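Local coordinates for 2-hydroxyethylphosphonate dioxygenase (Streptomyces viridochromogenes, PDB 4YAR), which uses non-heme iron and dioxygen to convert 2-hydroxyethylphosphonate into hydroxymethylphosphonate and formate during biosynthesis of the antibiotic bialaphos, at residues E368-D373 and F391-W396. The protein carries 1 engineered substitution. Numbering follows the deposited sequence.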
ATOM      1  N   GLU A 368      13.303   8.176 -17.284  1.00 21.37           N
ATOM      2  CA  GLU A 368      14.521   8.774 -16.702  1.00 21.20           C
ATOM      3  C   GLU A 368      14.417   8.948 -15.204  1.00 19.78           C
ATOM      4  O   GLU A 368      13.333   9.297 -14.742  1.00 21.07           O
ATOM      5  CB  GLU A 368      14.734  10.140 -17.292  1.00 23.08           C
ATOM      6  CG  GLU A 368      14.884  10.081 -18.776  1.00 25.24           C
ATOM      7  CD  GLU A 368      15.191  11.426 -19.314  1.00 27.55           C
ATOM      8  OE1 GLU A 368      14.885  12.461 -18.591  1.00 25.91           O
ATOM      9  OE2 GLU A 368      15.684  11.423 -20.480  1.00 32.97           O
ATOM     10  N   TRP A 369      15.542   8.798 -14.522  1.00 18.52           N
ATOM     11  CA  TRP A 369      15.595   9.041 -13.066  1.00 19.25           C
ATOM     12  C   TRP A 369      16.962   9.601 -12.622  1.00 21.87           C
ATOM     13  O   TRP A 369      17.963   9.515 -13.362  1.00 24.64           O
ATOM     14  CB  TRP A 369      15.191   7.798 -12.277  1.00 18.51           C
ATOM     15  CG  TRP A 369      16.115   6.646 -12.302  1.00 19.69           C
ATOM     16  CD1 TRP A 369      16.987   6.257 -11.287  1.00 18.80           C
ATOM     17  CD2 TRP A 369      16.173   5.616 -13.270  1.00 19.96           C
ATOM     18  NE1 TRP A 369      17.628   5.126 -11.623  1.00 19.76           N
ATOM     19  CE2 TRP A 369      17.143   4.693 -12.835  1.00 21.09           C
ATOM     20  CE3 TRP A 369      15.486   5.370 -14.468  1.00 20.02           C
ATOM     21  CZ2 TRP A 369      17.479   3.568 -13.563  1.00 21.20           C
ATOM     22  CZ3 TRP A 369      15.852   4.295 -15.209  1.00 20.29           C
ATOM     23  CH2 TRP A 369      16.844   3.374 -14.732  1.00 21.05           C
ATOM     24  N   ASP A 370      16.986  10.081 -11.382  1.00 21.22           N
ATOM     25  CA  ASP A 370      18.199  10.617 -10.784  1.00 25.00           C
ATOM     26  C   ASP A 370      18.518   9.697  -9.596  1.00 25.14           C
ATOM     27  O   ASP A 370      17.719   9.503  -8.660  1.00 27.97           O
ATOM     28  CB  ASP A 370      17.992  12.101 -10.493  1.00 29.57           C
ATOM     29  CG  ASP A 370      17.815  12.894 -11.765  1.00 30.59           C
ATOM     30  OD1 ASP A 370      18.780  12.959 -12.566  1.00 29.28           O
ATOM     31  OD2 ASP A 370      16.713  13.428 -11.996  1.00 37.36           O
ATOM     32  N   GLY A 371      19.612   8.974  -9.734  1.00 25.89           N
ATOM     33  CA  GLY A 371      19.970   7.986  -8.722  1.00 27.02           C
ATOM     34  C   GLY A 371      21.340   8.215  -8.145  1.00 28.46           C
ATOM     35  O   GLY A 371      21.998   9.184  -8.503  1.00 26.58           O
ATOM     36  N   PRO A 372      21.807   7.265  -7.339  1.00 29.94           N
ATOM     37  CA  PRO A 372      23.141   7.322  -6.724  1.00 32.36           C
ATOM     38  C   PRO A 372      24.283   7.429  -7.684  1.00 28.86           C
ATOM     39  O   PRO A 372      25.349   7.891  -7.308  1.00 32.62           O
ATOM     40  CB  PRO A 372      23.251   5.988  -5.994  1.00 33.67           C
ATOM     41  CG  PRO A 372      21.830   5.541  -5.760  1.00 33.01           C
ATOM     42  CD  PRO A 372      21.031   6.092  -6.880  1.00 31.23           C
ATOM     43  N   ASP A 373      24.094   7.002  -8.915  1.00 28.67           N
ATOM     44  CA  ASP A 373      25.135   7.141  -9.915  1.00 29.43           C
ATOM     45  C   ASP A 373      24.888   8.274 -10.899  1.00 27.52           C
ATOM     46  O   ASP A 373      25.463   8.262 -11.987  1.00 30.21           O
ATOM     47  CB  ASP A 373      25.287   5.807 -10.653  1.00 37.16           C
ATOM     48  CG  ASP A 373      25.508   4.607  -9.680  1.00 41.65           C
ATOM     49  OD1 ASP A 373      26.465   4.639  -8.894  1.00 44.37           O
ATOM     50  OD2 ASP A 373      24.694   3.657  -9.664  1.00 46.27           O
ATOM     51  N   PHE A 391       9.812   9.119  -3.213  1.00 16.74           N
ATOM     52  CA  PHE A 391      10.549  10.351  -3.454  1.00 16.79           C
ATOM     53  C   PHE A 391      11.646  10.269  -4.518  1.00 18.58           C
ATOM     54  O   PHE A 391      12.540  11.121  -4.539  1.00 17.49           O
ATOM     55  CB  PHE A 391      11.030  10.928  -2.128  1.00 16.59           C
ATOM     56  CG  PHE A 391       9.907  11.439  -1.291  1.00 16.76           C
ATOM     57  CD1 PHE A 391       9.272  12.614  -1.625  1.00 18.22           C
ATOM     58  CD2 PHE A 391       9.413  10.712  -0.207  1.00 17.71           C
ATOM     59  CE1 PHE A 391       8.234  13.099  -0.887  1.00 19.66           C
ATOM     60  CE2 PHE A 391       8.352  11.170   0.516  1.00 18.38           C
ATOM     61  CZ  PHE A 391       7.761  12.388   0.208  1.00 18.45           C
ATOM     62  N   VAL A 392      11.613   9.232  -5.402  1.00 17.28           N
ATOM     63  CA  VAL A 392      12.551   9.158  -6.489  1.00 17.78           C
ATOM     64  C   VAL A 392      12.034  10.039  -7.618  1.00 16.35           C
ATOM     65  O   VAL A 392      11.006   9.788  -8.176  1.00 18.21           O
ATOM     66  CB  VAL A 392      12.733   7.708  -6.955  1.00 18.14           C
ATOM     67  CG1 VAL A 392      13.492   7.618  -8.248  1.00 20.72           C
ATOM     68  CG2 VAL A 392      13.280   6.904  -5.825  1.00 17.55           C
ATOM     69  N   ARG A 393      12.854  11.011  -8.020  1.00 18.96           N
ATOM     70  CA  ARG A 393      12.435  11.967  -9.041  1.00 24.28           C
ATOM     71  C   ARG A 393      12.703  11.304 -10.407  1.00 17.42           C
ATOM     72  O   ARG A 393      13.718  10.699 -10.641  1.00 20.19           O
ATOM     73  CB  ARG A 393      13.163  13.321  -8.867  1.00 27.90           C
ATOM     74  CG  ARG A 393      12.928  14.413  -9.904  1.00 33.38           C
ATOM     75  CD  ARG A 393      14.152  15.345  -9.925  1.00 39.94           C
ATOM     76  NE  ARG A 393      14.056  16.378  -8.901  1.00 40.90           N
ATOM     77  CZ  ARG A 393      15.096  17.049  -8.376  1.00 53.33           C
ATOM     78  NH1 ARG A 393      16.366  16.804  -8.755  1.00 53.63           N
ATOM     79  NH2 ARG A 393      14.881  17.979  -7.439  1.00 48.88           N
ATOM     80  N   HIS A 394      11.708  11.363 -11.228  1.00 17.27           N
ATOM     81  CA  HIS A 394      11.710  10.653 -12.537  1.00 18.80           C
ATOM     82  C   HIS A 394      10.757  11.325 -13.500  1.00 18.06           C
ATOM     83  O   HIS A 394       9.981  12.257 -13.173  1.00 18.50           O
ATOM     84  CB  HIS A 394      11.363   9.134 -12.343  1.00 19.43           C
ATOM     85  CG  HIS A 394       9.978   8.886 -11.824  1.00 17.78           C
ATOM     86  ND1 HIS A 394       9.598   9.132 -10.522  1.00 17.67           N
ATOM     87  CD2 HIS A 394       8.872   8.423 -12.457  1.00 16.23           C
ATOM     88  CE1 HIS A 394       8.332   8.804 -10.360  1.00 16.99           C
ATOM     89  NE2 HIS A 394       7.866   8.379 -11.525  1.00 18.98           N
ATOM     90  N   ARG A 395      10.863  10.916 -14.757  1.00 20.70           N
ATOM     91  CA  ARG A 395      10.015  11.457 -15.793  1.00 22.44           C
ATOM     92  C   ARG A 395       9.986  10.441 -16.950  1.00 20.74           C
ATOM     93  O   ARG A 395      10.826   9.572 -17.053  1.00 19.56           O
ATOM     94  CB  ARG A 395      10.564  12.809 -16.274  1.00 25.29           C
ATOM     95  CG  ARG A 395      11.936  12.659 -16.847  1.00 28.03           C
ATOM     96  CD  ARG A 395      12.593  14.017 -16.963  1.00 31.38           C
ATOM     97  NE  ARG A 395      13.058  14.476 -15.658  1.00 31.95           N
ATOM     98  CZ  ARG A 395      14.133  14.038 -15.026  1.00 32.67           C
ATOM     99  NH1 ARG A 395      14.930  13.179 -15.593  1.00 34.44           N
ATOM    100  NH2 ARG A 395      14.436  14.517 -13.809  1.00 33.85           N
ATOM    101  N   TRP A 396       8.948  10.545 -17.748  1.00 22.64           N
ATOM    102  CA  TRP A 396       8.784   9.729 -18.987  1.00 21.68           C
ATOM    103  C   TRP A 396       8.898  10.657 -20.227  1.00 23.66           C
ATOM    104  O   TRP A 396       8.319  11.761 -20.215  1.00 23.48           O
ATOM    105  CB  TRP A 396       7.460   9.034 -19.016  1.00 24.11           C
ATOM    106  CG  TRP A 396       7.259   7.960 -18.025  1.00 19.84           C
ATOM    107  CD1 TRP A 396       6.697   8.108 -16.806  1.00 24.31           C
ATOM    108  CD2 TRP A 396       7.568   6.557 -18.164  1.00 22.54           C
ATOM    109  NE1 TRP A 396       6.667   6.883 -16.148  1.00 23.78           N
ATOM    110  CE2 TRP A 396       7.194   5.921 -16.957  1.00 22.63           C
ATOM    111  CE3 TRP A 396       8.150   5.774 -19.165  1.00 20.47           C
ATOM    112  CZ2 TRP A 396       7.377   4.561 -16.754  1.00 20.78           C
ATOM    113  CZ3 TRP A 396       8.343   4.447 -18.952  1.00 21.67           C
ATOM    114  CH2 TRP A 396       7.918   3.827 -17.771  1.00 21.66           C
TER
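E368 and R395 meet as an antiparallel hydrogen-bonded pair, a compact example of how two strands can be joined twice, through the backbone and through charge. E368 N gives a nearly straight bond to R395 O (2.9 Å), and R395 N returns one to E368 O at 3.0 Å. Above this pair the guanidinium of R395 spans two acids. Bent at chi3 (77°), its chain folds back over the strand of E368 and D370; NH1 reaches E368 OE1 at 3.1 Å, on the anti side of the carboxylate, while NH2 meets D370 OD2, also at 3.1 Å, nearly in the guanidinium plane. With D349 paired to NE, the group is held at all three nitrogens, which fixes its rotation.

The opposite face is buried, though between the two segments it meets through fewer side-chain contacts. W369 and H394 form the non-hydrogen-bonded pair, their CB atoms 4.1 Å apart, before the rings diverge. The imidazole is gripped at both nitrogens: ND1 donates to V392 O (2.8 Å), and NE2 bonds the hydroxyl of Y358. Past the tight E368-R395 pair the pairing slackens: D370 N makes only a weak bond to R393 O (3.4 Å), and exposed R393 passes D370 loosely.

This is structural pairing in the cupin-type fold, away from the iron site: within the three-stranded antiparallel sheet, strand 365-371 runs between 374-380 and 394-397. The indole of W369 packs against strands 374-380 and 73-76, while Y358 of strand 355-362 meets the rings of H394 and W396, joining this small sheet to the seven-stranded one.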